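PDB 3TC1: octaprenyl Pyrophosphate Synthase from Helicobacter pylori, which probably catalyses the magnesium-dependent addition of isopentenyl units to an allylic diphosphate, lengthening it into the C40 product octaprenyl diphosphate. Local coordinates for residues E261-K264 with I268-E271; D200-I205 with E270-T275; A14-E19 with F113-K118. One frame throughout, in Å; residues are numbered along the deposited sequence.

Contact 1: E261-K264 with I268-E271; sequences EKFK and IIEE
Phe263 meets Ile268 twice, by its backbone oxygen and by its ring. Ile268 N gives its hydrogen to Phe263 O at 2.8 Å along a nearly straight path (163° at the hydrogen), arriving a little tilted from the carbonyl plane. Beside this bond the aromatic ring leans on the isoleucine. With chi1 at -73°, CG of Phe263 stands beside its own backbone N, and the ring comes down so that CD1 lies 3.7 Å from Ile268 CB. The CD1-CE1 side of the ring then runs along the branch methyl, with CD1 3.8 Å from Ile268 CG2 and CE1 somewhat farther from the same atom. The other branch goes a different way: Ile268 CG1 sits over the backbone of Phe263, 3.6 Å from Phe263 O. The two branches of the isoleucine thus divide the phenylalanine between them, one taking the ring and the other the main chain.

The bond joins the end of helix 253-265 to the first turn of helix 268-286 across a very short connection. Its N-H reaches back five residues, a 6→1 bond spanning the short link between the helices, and it ties the two helix ends together at their junction.

Ile269 adds a lighter touch. Its chi2 of -58° folds CD1 back toward the first helix, where it rests 4.2 Å from Phe263 CB. Tyr229 approaches the Phe263 ring edge-to-face, and Ile205 touches both Phe263 and Ile269, placing the junction against helices 227-233 and 182-205. Lys262, by contrast, bends its chain at chi2 and carries NZ away from the second helix to Gln265 OE1 and to a salt bridge with Asp240.

Contact 2: D200-I205 with E270-T275; sequences DDLLDI and EETLKT. With MG (magnesium ion), chain D.
Leu202 crosses to Thr272 and Leu273 through its branched end. From its CB, the nearest methyl of the neighbouring helix, Thr272 CG2, is 4.2 Å away. Chi1 of -174° then sets CG opposite the backbone N, with Thr272 CG2 at 4.3 Å. The branches part company at the tip: CD1 lies against the threonine, 3.8 Å from Thr272 CG2 and 3.9 Å from Thr272 CB, while CD2 slips to the other side and looks at Leu273 CB from 4.3 Å. The two chains pass one another heading in opposite directions, methyl alongside methyl. Thr272 offers carbon here because its OG1 is turned back into its own helix, where it bonds Ile268 O.

Helix 182-205 does something quite different on the face turned from Leu202. The sequence Asp200-Asp201-Leu202-Leu203-Asp204 fits the second aspartate-rich DDxxD motif of trans-prenyltransferases. Asp200 OD2 binds the magnesium ion at 2.2 Å and five waters complete its six ligands. Asp201 works from the second shell: its OD1 accepts from one of those waters at 2.7 Å, while OD2 is held by Tyr155 OH. Asp204 is fixed by the backbone N-H groups of Ser218 and Asp219.

No hydrogen bond joins the two segments. Their attraction is that of aliphatic carbons in van der Waals contact, so helix 268-286 backs the metal-bearing helix without drawing on the carboxylates that face the magnesium and its waters.

Contact 3: A14-E19 with F113-K118; sequences ASWIKE and FFELSK
Glu115 OE2 is held by two donors, a salt bridge from Lys111 NZ and a water that gives it a hydrogen at 2.9 Å. The same water donates to Glu19 OE1 at 3.1 Å, and Lys111 also pairs with that oxygen. Lysine and water together therefore bridge two carboxylates whose nearest oxygens, Glu19 OE1 and Glu115 OE2, stand 4.1 Å apart with their planes turned well away from each other. The other oxygen, Glu115 OE1, takes Lys118 NZ on its syn side at 2.9 Å, the lysine rising out of the carboxylate plane.

The stem of Glu115 does the apolar work. Chi1 of -63° puts CG beside the backbone N and over Trp16; the bend at chi2 (-56°) then turns the carboxylate along the ring. CG sits over the face of the indole six-membered ring, 3.5 Å from its centroid and only 9° off the normal, a clear CH-pi contact. CB leans toward the far rim, 3.6 Å from Trp16 CH2, and the carboxylate is stacked on the ring, its plane inclined moderately to that of the indole.

Trp16 thereby fits helix 3-18 to the end of helix 92-116. Thr64, Ile65 and Met68 of helix 53-80 also pack on the indole, and Lys111 adds a cation-pi contact. On another side of the same helix end, Phe113 stacks on Phe113 of the second subunit.

With Lys111 and Lys118 both paired to it, Glu115 probably stays ionised despite its burial against the indole, and the nearby charge of Glu19 is probably offset by the shared lysine and water.

Contacts 1 and 2 are neighbours, both built on helix 268-286 with their centres about 9 Å apart. Ile269 packs on Ile205 and Leu202, so their apolar patches run into one another: contact 1 is the partly buried junction where that helix begins, contact 2 the buried packing one turn further on, against the helix carrying the magnesium ligand. A hydrogen bond helps fix the junction; aliphatic packing alone makes the second. Contact 3 lies on the opposite side of the chain's centre, about 37 Å from contact 2 between centres. There, near the subunit interface, a CH-pi contact on a buried tryptophan is joined by ion pairs and a bridging water that link two carboxylates, one of them exposed.

Contact 1: E261-K264 with I268-E271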
ATOM      1  N   GLU B 261      13.849 -32.823  17.868  1.00 15.30           N
ATOM      2  CA  GLU B 261      14.096 -33.655  19.044  1.00 14.22           C
ATOM      3  C   GLU B 261      13.786 -32.879  20.314  1.00 12.29           C
ATOM      4  O   GLU B 261      13.228 -33.430  21.260  1.00 14.44           O
ATOM      5  CB  GLU B 261      15.553 -34.119  19.091  1.00 17.96           C
ATOM      6  CG  GLU B 261      15.988 -34.934  17.891  1.00 23.79           C
ATOM      7  CD  GLU B 261      17.382 -35.496  18.057  1.00 26.40           C
ATOM      8  OE1 GLU B 261      18.204 -34.865  18.754  1.00 28.12           O
ATOM      9  OE2 GLU B 261      17.662 -36.567  17.482  1.00 31.91           O
ATOM     10  N   LYS B 262      14.144 -31.598  20.327  1.00 14.34           N
ATOM     11  CA  LYS B 262      13.907 -30.757  21.492  1.00 13.69           C
ATOM     12  C   LYS B 262      12.419 -30.496  21.717  1.00 13.11           C
ATOM     13  O   LYS B 262      11.969 -30.469  22.860  1.00 13.99           O
ATOM     14  CB  LYS B 262      14.684 -29.445  21.365  1.00 13.28           C
ATOM     15  CG  LYS B 262      16.197 -29.615  21.554  1.00 13.06           C
ATOM     16  CD  LYS B 262      16.517 -30.145  22.955  1.00 14.34           C
ATOM     17  CE  LYS B 262      17.887 -30.807  23.009  1.00 14.86           C
ATOM     18  NZ  LYS B 262      18.170 -31.411  24.342  1.00 18.13           N
ATOM     19  N   PHE B 263      11.656 -30.311  20.641  1.00 13.75           N
ATOM     20  CA  PHE B 263      10.216 -30.095  20.785  1.00 14.04           C
ATOM     21  C   PHE B 263       9.608 -31.355  21.408  1.00 15.96           C
ATOM     22  O   PHE B 263       8.758 -31.276  22.288  1.00 15.51           O
ATOM     23  CB  PHE B 263       9.544 -29.848  19.428  1.00 13.79           C
ATOM     24  CG  PHE B 263       9.840 -28.493  18.825  1.00 14.85           C
ATOM     25  CD1 PHE B 263      10.026 -27.374  19.633  1.00 11.79           C
ATOM     26  CD2 PHE B 263       9.867 -28.331  17.441  1.00 15.08           C
ATOM     27  CE1 PHE B 263      10.235 -26.104  19.069  1.00 15.42           C
ATOM     28  CE2 PHE B 263      10.074 -27.064  16.864  1.00 15.15           C
ATOM     29  CZ  PHE B 263      10.257 -25.953  17.681  1.00 13.43           C
ATOM     30  N   LYS B 264      10.042 -32.519  20.929  1.00 15.57           N
ATOM     31  CA  LYS B 264       9.548 -33.794  21.451  1.00 16.41           C
ATOM     32  C   LYS B 264       9.943 -33.953  22.914  1.00 15.61           C
ATOM     33  O   LYS B 264       9.123 -34.324  23.760  1.00 14.62           O
ATOM     34  CB  LYS B 264      10.125 -34.967  20.649  1.00 16.72           C
ATOM     35  CG  LYS B 264       9.535 -35.151  19.258  1.00 19.47           C
ATOM     36  CD  LYS B 264      10.214 -36.323  18.555  1.00 27.47           C
ATOM     37  CE  LYS B 264       9.730 -36.491  17.118  1.00 30.07           C
ATOM     38  NZ  LYS B 264       8.305 -36.916  17.042  1.00 33.26           N
ATOM     39  N   ILE B 268       6.529 -29.901  23.353  1.00 16.84           N
ATOM     40  CA  ILE B 268       6.145 -28.592  22.837  1.00 14.33           C
ATOM     41  C   ILE B 268       4.994 -28.649  21.838  1.00 16.94           C
ATOM     42  O   ILE B 268       4.168 -27.738  21.785  1.00 17.24           O
ATOM     43  CB  ILE B 268       7.362 -27.899  22.182  1.00 14.35           C
ATOM     44  CG1 ILE B 268       8.498 -27.791  23.203  1.00 11.82           C
ATOM     45  CG2 ILE B 268       6.977 -26.518  21.664  1.00 13.13           C
ATOM     46  CD1 ILE B 268       8.121 -27.033  24.496  1.00 11.96           C
ATOM     47  N   ILE B 269       4.928 -29.716  21.046  1.00 15.34           N
ATOM     48  CA  ILE B 269       3.868 -29.815  20.054  1.00 17.01           C
ATOM     49  C   ILE B 269       2.494 -29.823  20.721  1.00 17.50           C
ATOM     50  O   ILE B 269       1.600 -29.069  20.329  1.00 15.70           O
ATOM     51  CB  ILE B 269       4.017 -31.082  19.176  1.00 13.92           C
ATOM     52  CG1 ILE B 269       5.414 -31.130  18.547  1.00 18.29           C
ATOM     53  CG2 ILE B 269       2.932 -31.101  18.104  1.00 15.18           C
ATOM     54  CD1 ILE B 269       5.767 -29.937  17.691  1.00 19.39           C
ATOM     55  N   GLU B 270       2.323 -30.667  21.734  1.00 14.27           N
ATOM     56  CA  GLU B 270       1.040 -30.728  22.423  1.00 16.88           C
ATOM     57  C   GLU B 270       0.778 -29.433  23.187  1.00 16.13           C
ATOM     58  O   GLU B 270      -0.355 -28.966  23.247  1.00 14.67           O
ATOM     59  CB  GLU B 270       0.986 -31.923  23.385  1.00 40.90           C
ATOM     60  CG  GLU B 270      -0.233 -31.928  24.315  1.00 48.53           C
ATOM     61  CD  GLU B 270      -1.543 -32.272  23.616  1.00 55.62           C
ATOM     62  OE1 GLU B 270      -1.849 -31.669  22.564  1.00 60.13           O
ATOM     63  OE2 GLU B 270      -2.273 -33.146  24.134  1.00 58.93           O
ATOM     64  N   GLU B 271       1.823 -28.849  23.764  1.00 16.77           N
ATOM     65  CA  GLU B 271       1.660 -27.613  24.518  1.00 18.72           C
ATOM     66  C   GLU B 271       1.192 -26.483  23.600  1.00 17.87           C
ATOM     67  O   GLU B 271       0.338 -25.676  23.977  1.00 17.27           O
ATOM     68  CB  GLU B 271       2.976 -27.228  25.219  1.00 22.79           C
ATOM     69  CG  GLU B 271       2.873 -25.974  26.088  1.00 27.48           C
ATOM     70  CD  GLU B 271       4.145 -25.673  26.873  1.00 28.69           C
ATOM     71  OE1 GLU B 271       5.243 -26.050  26.414  1.00 26.86           O
ATOM     72  OE2 GLU B 271       4.047 -25.036  27.944  1.00 33.97           O
TER

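Contact 2: D200-I205 with E270-T275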
ATOM      1  N   ASP B 200      -0.898 -22.399  12.269  1.00 13.91           N
ATOM      2  CA  ASP B 200      -0.073 -22.170  11.095  1.00 13.93           C
ATOM      3  C   ASP B 200       1.396 -22.206  11.503  1.00 13.17           C
ATOM      4  O   ASP B 200       2.226 -22.798  10.813  1.00 10.29           O
ATOM      5  CB  ASP B 200      -0.389 -20.828  10.457  1.00 15.04           C
ATOM      6  CG  ASP B 200       0.464 -20.566   9.248  1.00 18.18           C
ATOM      7  OD1 ASP B 200       0.221 -21.204   8.200  1.00 20.37           O
ATOM      8  OD2 ASP B 200       1.387 -19.737   9.360  1.00 18.16           O
ATOM      9  N   ASP B 201       1.718 -21.578  12.629  1.00 11.08           N
ATOM     10  CA  ASP B 201       3.097 -21.582  13.109  1.00 11.23           C
ATOM     11  C   ASP B 201       3.481 -23.010  13.485  1.00 14.25           C
ATOM     12  O   ASP B 201       4.627 -23.429  13.316  1.00 15.45           O
ATOM     13  CB  ASP B 201       3.247 -20.671  14.333  1.00 16.30           C
ATOM     14  CG  ASP B 201       3.170 -19.191  13.980  1.00 21.06           C
ATOM     15  OD1 ASP B 201       3.105 -18.871  12.770  1.00 18.46           O
ATOM     16  OD2 ASP B 201       3.186 -18.349  14.911  1.00 20.09           O
ATOM     17  N   LEU B 202       2.509 -23.764  13.990  1.00 15.34           N
ATOM     18  CA  LEU B 202       2.755 -25.140  14.387  1.00 14.53           C
ATOM     19  C   LEU B 202       3.073 -25.992  13.154  1.00 14.25           C
ATOM     20  O   LEU B 202       4.028 -26.770  13.156  1.00 16.23           O
ATOM     21  CB  LEU B 202       1.534 -25.691  15.133  1.00 16.19           C
ATOM     22  CG  LEU B 202       1.653 -27.087  15.748  1.00 20.50           C
ATOM     23  CD1 LEU B 202       2.860 -27.142  16.671  1.00 17.92           C
ATOM     24  CD2 LEU B 202       0.379 -27.416  16.517  1.00 19.21           C
ATOM     25  N   LEU B 203       2.284 -25.823  12.096  1.00 16.99           N
ATOM     26  CA  LEU B 203       2.475 -26.569  10.857  1.00 18.35           C
ATOM     27  C   LEU B 203       3.796 -26.277  10.148  1.00 18.21           C
ATOM     28  O   LEU B 203       4.176 -26.984   9.210  1.00 19.71           O
ATOM     29  CB  LEU B 203       1.300 -26.322   9.910  1.00 22.80           C
ATOM     30  CG  LEU B 203      -0.006 -26.974  10.376  1.00 25.65           C
ATOM     31  CD1 LEU B 203      -1.149 -26.590   9.446  1.00 27.23           C
ATOM     32  CD2 LEU B 203       0.181 -28.489  10.418  1.00 27.10           C
ATOM     33  N   ASP B 204       4.505 -25.245  10.593  1.00 18.41           N
ATOM     34  CA  ASP B 204       5.788 -24.919   9.989  1.00 15.96           C
ATOM     35  C   ASP B 204       6.853 -25.857  10.523  1.00 16.77           C
ATOM     36  O   ASP B 204       7.863 -26.114   9.861  1.00 14.27           O
ATOM     37  CB  ASP B 204       6.212 -23.489  10.326  1.00 18.37           C
ATOM     38  CG  ASP B 204       7.557 -23.115   9.697  1.00 19.58           C
ATOM     39  OD1 ASP B 204       7.653 -23.077   8.451  1.00 19.77           O
ATOM     40  OD2 ASP B 204       8.523 -22.858  10.441  1.00 19.96           O
ATOM     41  N   ILE B 205       6.627 -26.377  11.723  1.00 14.53           N
ATOM     42  CA  ILE B 205       7.622 -27.245  12.338  1.00 17.06           C
ATOM     43  C   ILE B 205       7.191 -28.658  12.677  1.00 19.33           C
ATOM     44  O   ILE B 205       7.936 -29.399  13.313  1.00 17.15           O
ATOM     45  CB  ILE B 205       8.204 -26.576  13.604  1.00 18.58           C
ATOM     46  CG1 ILE B 205       7.075 -26.137  14.549  1.00 18.84           C
ATOM     47  CG2 ILE B 205       9.046 -25.381  13.202  1.00 15.68           C
ATOM     48  CD1 ILE B 205       6.502 -27.252  15.405  1.00 17.95           C
ATOM     49  N   GLU B 270       2.323 -30.667  21.734  1.00 14.27           N
ATOM     50  CA  GLU B 270       1.040 -30.728  22.423  1.00 16.88           C
ATOM     51  C   GLU B 270       0.778 -29.433  23.187  1.00 16.13           C
ATOM     52  O   GLU B 270      -0.355 -28.966  23.247  1.00 14.67           O
ATOM     53  CB  GLU B 270       0.986 -31.923  23.385  1.00 40.90           C
ATOM     54  CG  GLU B 270      -0.233 -31.928  24.315  1.00 48.53           C
ATOM     55  CD  GLU B 270      -1.543 -32.272  23.616  1.00 55.62           C
ATOM     56  OE1 GLU B 270      -1.849 -31.669  22.564  1.00 60.13           O
ATOM     57  OE2 GLU B 270      -2.273 -33.146  24.134  1.00 58.93           O
ATOM     58  N   GLU B 271       1.823 -28.849  23.764  1.00 16.77           N
ATOM     59  CA  GLU B 271       1.660 -27.613  24.518  1.00 18.72           C
ATOM     60  C   GLU B 271       1.192 -26.483  23.600  1.00 17.87           C
ATOM     61  O   GLU B 271       0.338 -25.676  23.977  1.00 17.27           O
ATOM     62  CB  GLU B 271       2.976 -27.228  25.219  1.00 22.79           C
ATOM     63  CG  GLU B 271       2.873 -25.974  26.088  1.00 27.48           C
ATOM     64  CD  GLU B 271       4.145 -25.673  26.873  1.00 28.69           C
ATOM     65  OE1 GLU B 271       5.243 -26.050  26.414  1.00 26.86           O
ATOM     66  OE2 GLU B 271       4.047 -25.036  27.944  1.00 33.97           O
ATOM     67  N   THR B 272       1.742 -26.438  22.390  1.00 17.41           N
ATOM     68  CA  THR B 272       1.375 -25.416  21.416  1.00 15.21           C
ATOM     69  C   THR B 272      -0.065 -25.635  20.968  1.00 18.34           C
ATOM     70  O   THR B 272      -0.867 -24.694  20.893  1.00 17.96           O
ATOM     71  CB  THR B 272       2.304 -25.473  20.174  1.00 14.42           C
ATOM     72  OG1 THR B 272       3.657 -25.212  20.570  1.00 10.16           O
ATOM     73  CG2 THR B 272       1.886 -24.432  19.136  1.00 12.10           C
ATOM     74  N   LEU B 273      -0.390 -26.887  20.677  1.00 14.80           N
ATOM     75  CA  LEU B 273      -1.726 -27.246  20.227  1.00 17.35           C
ATOM     76  C   LEU B 273      -2.790 -26.851  21.246  1.00 16.53           C
ATOM     77  O   LEU B 273      -3.839 -26.321  20.879  1.00 15.99           O
ATOM     78  CB  LEU B 273      -1.789 -28.750  19.943  1.00 26.76           C
ATOM     79  CG  LEU B 273      -3.112 -29.323  19.436  1.00 30.58           C
ATOM     80  CD1 LEU B 273      -3.575 -28.557  18.203  1.00 31.05           C
ATOM     81  CD2 LEU B 273      -2.927 -30.803  19.114  1.00 32.07           C
ATOM     82  N   LYS B 274      -2.522 -27.109  22.522  1.00 18.65           N
ATOM     83  CA  LYS B 274      -3.467 -26.766  23.580  1.00 19.75           C
ATOM     84  C   LYS B 274      -3.696 -25.258  23.677  1.00 18.86           C
ATOM     85  O   LYS B 274      -4.795 -24.808  24.003  1.00 18.37           O
ATOM     86  CB  LYS B 274      -2.980 -27.301  24.927  1.00 27.42           C
ATOM     87  CG  LYS B 274      -3.024 -28.818  25.042  1.00 33.12           C
ATOM     88  CD  LYS B 274      -2.633 -29.274  26.439  1.00 37.21           C
ATOM     89  CE  LYS B 274      -2.674 -30.789  26.566  1.00 39.66           C
ATOM     90  NZ  LYS B 274      -4.048 -31.328  26.361  1.00 43.37           N
ATOM     91  N   THR B 275      -2.665 -24.470  23.399  1.00 17.57           N
ATOM     92  CA  THR B 275      -2.816 -23.019  23.462  1.00 16.11           C
ATOM     93  C   THR B 275      -3.832 -22.594  22.402  1.00 16.93           C
ATOM     94  O   THR B 275      -4.673 -21.731  22.649  1.00 16.07           O
ATOM     95  CB  THR B 275      -1.466 -22.311  23.216  1.00 19.68           C
ATOM     96  OG1 THR B 275      -0.490 -22.827  24.130  1.00 16.74           O
ATOM     97  CG2 THR B 275      -1.600 -20.809  23.425  1.00 19.57           C
TER
HETATM   98 MG    MG D 501       3.421 -19.913   8.444  1.00 32.47          MG
HETATM   99  O   HOH W   1       3.330 -22.389   8.684  1.00 24.24           O
HETATM  100  O   HOH W   2       2.710 -20.330   6.306  1.00 35.36           O
HETATM  101  O   HOH W   3       4.294 -19.569  10.496  1.00 22.61           O
HETATM  102  O   HOH W   4       5.673 -19.862   7.755  1.00 27.54           O
HETATM  103  O   HOH W   5       3.222 -17.415   8.434  1.00 37.19           O

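Contact 3: A14-E19 with F113-K118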
ATOM      1  N   ALA B  14     -11.480 -10.220 -10.677  1.00 20.81           N
ATOM      2  CA  ALA B  14     -11.019 -10.109 -12.058  1.00 21.92           C
ATOM      3  C   ALA B  14     -11.658  -8.908 -12.751  1.00 22.45           C
ATOM      4  O   ALA B  14     -11.010  -8.215 -13.532  1.00 23.24           O
ATOM      5  CB  ALA B  14     -11.341 -11.387 -12.826  1.00 20.94           C
ATOM      6  N   SER B  15     -12.934  -8.671 -12.474  1.00 21.70           N
ATOM      7  CA  SER B  15     -13.633  -7.544 -13.071  1.00 22.30           C
ATOM      8  C   SER B  15     -13.063  -6.221 -12.567  1.00 21.71           C
ATOM      9  O   SER B  15     -12.879  -5.281 -13.341  1.00 23.09           O
ATOM     10  CB  SER B  15     -15.127  -7.614 -12.747  1.00 32.10           C
ATOM     11  OG  SER B  15     -15.710  -8.767 -13.324  1.00 39.60           O
ATOM     12  N   TRP B  16     -12.786  -6.150 -11.268  1.00 18.14           N
ATOM     13  CA  TRP B  16     -12.239  -4.937 -10.673  1.00 18.36           C
ATOM     14  C   TRP B  16     -10.844  -4.631 -11.225  1.00 18.54           C
ATOM     15  O   TRP B  16     -10.482  -3.465 -11.399  1.00 16.85           O
ATOM     16  CB  TRP B  16     -12.204  -5.069  -9.143  1.00 19.95           C
ATOM     17  CG  TRP B  16     -13.569  -4.957  -8.493  1.00 16.50           C
ATOM     18  CD1 TRP B  16     -14.778  -4.867  -9.130  1.00 19.66           C
ATOM     19  CD2 TRP B  16     -13.853  -4.905  -7.090  1.00 17.20           C
ATOM     20  NE1 TRP B  16     -15.796  -4.760  -8.208  1.00 19.13           N
ATOM     21  CE2 TRP B  16     -15.256  -4.781  -6.949  1.00 19.20           C
ATOM     22  CE3 TRP B  16     -13.060  -4.947  -5.936  1.00 16.51           C
ATOM     23  CZ2 TRP B  16     -15.883  -4.701  -5.699  1.00 18.52           C
ATOM     24  CZ3 TRP B  16     -13.688  -4.865  -4.687  1.00 16.10           C
ATOM     25  CH2 TRP B  16     -15.084  -4.744  -4.585  1.00 16.75           C
ATOM     26  N   ILE B  17     -10.060  -5.671 -11.499  1.00 21.16           N
ATOM     27  CA  ILE B  17      -8.725  -5.466 -12.060  1.00 20.74           C
ATOM     28  C   ILE B  17      -8.875  -4.927 -13.481  1.00 19.74           C
ATOM     29  O   ILE B  17      -8.146  -4.027 -13.888  1.00 21.02           O
ATOM     30  CB  ILE B  17      -7.900  -6.782 -12.092  1.00 20.79           C
ATOM     31  CG1 ILE B  17      -7.491  -7.168 -10.674  1.00 19.84           C
ATOM     32  CG2 ILE B  17      -6.647  -6.608 -12.960  1.00 21.49           C
ATOM     33  CD1 ILE B  17      -6.620  -6.140  -9.985  1.00 19.91           C
ATOM     34  N   LYS B  18      -9.825  -5.473 -14.234  1.00 19.71           N
ATOM     35  CA  LYS B  18     -10.053  -5.007 -15.599  1.00 21.76           C
ATOM     36  C   LYS B  18     -10.552  -3.560 -15.614  1.00 20.64           C
ATOM     37  O   LYS B  18     -10.322  -2.831 -16.577  1.00 21.80           O
ATOM     38  CB  LYS B  18     -11.063  -5.902 -16.322  1.00 30.26           C
ATOM     39  CG  LYS B  18     -10.507  -7.242 -16.782  1.00 34.47           C
ATOM     40  CD  LYS B  18     -11.558  -8.023 -17.558  1.00 38.64           C
ATOM     41  CE  LYS B  18     -11.002  -9.320 -18.135  1.00 41.22           C
ATOM     42  NZ  LYS B  18     -10.546 -10.271 -17.085  1.00 43.56           N
ATOM     43  N   GLU B  19     -11.241  -3.151 -14.553  1.00 18.65           N
ATOM     44  CA  GLU B  19     -11.749  -1.786 -14.463  1.00 18.22           C
ATOM     45  C   GLU B  19     -10.616  -0.771 -14.330  1.00 19.29           C
ATOM     46  O   GLU B  19     -10.812   0.421 -14.570  1.00 19.21           O
ATOM     47  CB  GLU B  19     -12.717  -1.648 -13.281  1.00 19.94           C
ATOM     48  CG  GLU B  19     -13.976  -2.495 -13.437  1.00 19.82           C
ATOM     49  CD  GLU B  19     -14.976  -2.332 -12.295  1.00 20.71           C
ATOM     50  OE1 GLU B  19     -14.614  -1.797 -11.225  1.00 18.58           O
ATOM     51  OE2 GLU B  19     -16.135  -2.761 -12.473  1.00 24.36           O
ATOM     52  N   PHE B 113     -10.033  -0.037  -1.328  1.00 21.81           N
ATOM     53  CA  PHE B 113     -10.553   1.057  -0.503  1.00 20.41           C
ATOM     54  C   PHE B 113     -11.559   1.894  -1.273  1.00 19.95           C
ATOM     55  O   PHE B 113     -12.514   2.424  -0.695  1.00 22.34           O
ATOM     56  CB  PHE B 113      -9.435   1.987  -0.039  1.00 23.59           C
ATOM     57  CG  PHE B 113      -9.880   3.005   0.985  1.00 27.68           C
ATOM     58  CD1 PHE B 113      -9.951   2.672   2.337  1.00 26.31           C
ATOM     59  CD2 PHE B 113     -10.243   4.289   0.594  1.00 26.93           C
ATOM     60  CE1 PHE B 113     -10.375   3.609   3.285  1.00 26.97           C
ATOM     61  CE2 PHE B 113     -10.668   5.231   1.529  1.00 29.16           C
ATOM     62  CZ  PHE B 113     -10.733   4.890   2.880  1.00 28.88           C
ATOM     63  N   PHE B 114     -11.330   2.034  -2.573  1.00 18.39           N
ATOM     64  CA  PHE B 114     -12.234   2.813  -3.401  1.00 19.14           C
ATOM     65  C   PHE B 114     -13.623   2.198  -3.316  1.00 19.48           C
ATOM     66  O   PHE B 114     -14.613   2.898  -3.111  1.00 20.38           O
ATOM     67  CB  PHE B 114     -11.758   2.826  -4.853  1.00 19.72           C
ATOM     68  CG  PHE B 114     -12.692   3.555  -5.783  1.00 24.31           C
ATOM     69  CD1 PHE B 114     -12.723   4.944  -5.812  1.00 22.85           C
ATOM     70  CD2 PHE B 114     -13.578   2.847  -6.594  1.00 25.42           C
ATOM     71  CE1 PHE B 114     -13.625   5.621  -6.634  1.00 24.97           C
ATOM     72  CE2 PHE B 114     -14.486   3.515  -7.418  1.00 25.93           C
ATOM     73  CZ  PHE B 114     -14.511   4.903  -7.438  1.00 23.96           C
ATOM     74  N   GLU B 115     -13.690   0.879  -3.469  1.00 17.85           N
ATOM     75  CA  GLU B 115     -14.959   0.177  -3.404  1.00 17.05           C
ATOM     76  C   GLU B 115     -15.495   0.185  -1.970  1.00 17.06           C
ATOM     77  O   GLU B 115     -16.707   0.260  -1.745  1.00 18.38           O
ATOM     78  CB  GLU B 115     -14.784  -1.262  -3.897  1.00 17.24           C
ATOM     79  CG  GLU B 115     -14.361  -1.385  -5.358  1.00 19.43           C
ATOM     80  CD  GLU B 115     -15.308  -0.679  -6.317  1.00 20.97           C
ATOM     81  OE1 GLU B 115     -16.513  -0.582  -6.008  1.00 20.70           O
ATOM     82  OE2 GLU B 115     -14.850  -0.234  -7.390  1.00 21.91           O
ATOM     83  N   LEU B 116     -14.581   0.124  -1.005  1.00 13.97           N
ATOM     84  CA  LEU B 116     -14.942   0.113   0.414  1.00 17.13           C
ATOM     85  C   LEU B 116     -15.752   1.341   0.842  1.00 18.02           C
ATOM     86  O   LEU B 116     -16.655   1.243   1.683  1.00 19.04           O
ATOM     87  CB  LEU B 116     -13.671   0.008   1.272  1.00 17.60           C
ATOM     88  CG  LEU B 116     -13.842  -0.024   2.795  1.00 18.27           C
ATOM     89  CD1 LEU B 116     -14.724  -1.203   3.205  1.00 19.73           C
ATOM     90  CD2 LEU B 116     -12.469  -0.137   3.456  1.00 17.50           C
ATOM     91  N   SER B 117     -15.439   2.489   0.259  1.00 24.54           N
ATOM     92  CA  SER B 117     -16.138   3.730   0.589  1.00 28.56           C
ATOM     93  C   SER B 117     -17.648   3.667   0.334  1.00 30.48           C
ATOM     94  O   SER B 117     -18.400   4.526   0.793  1.00 31.98           O
ATOM     95  CB  SER B 117     -15.539   4.884  -0.210  1.00 25.77           C
ATOM     96  OG  SER B 117     -15.737   4.680  -1.596  1.00 29.90           O
ATOM     97  N   LYS B 118     -18.090   2.649  -0.395  1.00 29.28           N
ATOM     98  CA  LYS B 118     -19.507   2.499  -0.706  1.00 29.83           C
ATOM     99  C   LYS B 118     -20.203   1.630   0.335  1.00 30.70           C
ATOM    100  O   LYS B 118     -21.419   1.426   0.280  1.00 31.15           O
ATOM    101  CB  LYS B 118     -19.664   1.867  -2.092  1.00 32.40           C
ATOM    102  CG  LYS B 118     -18.927   2.607  -3.200  1.00 31.62           C
ATOM    103  CD  LYS B 118     -18.950   1.813  -4.497  1.00 32.80           C
ATOM    104  CE  LYS B 118     -18.186   2.529  -5.598  1.00 31.73           C
ATOM    105  NZ  LYS B 118     -18.074   1.702  -6.833  1.00 32.15           N
TER
HETATM  106  O   HOH W   6     -16.762  -0.299  -9.540  1.00 34.19           O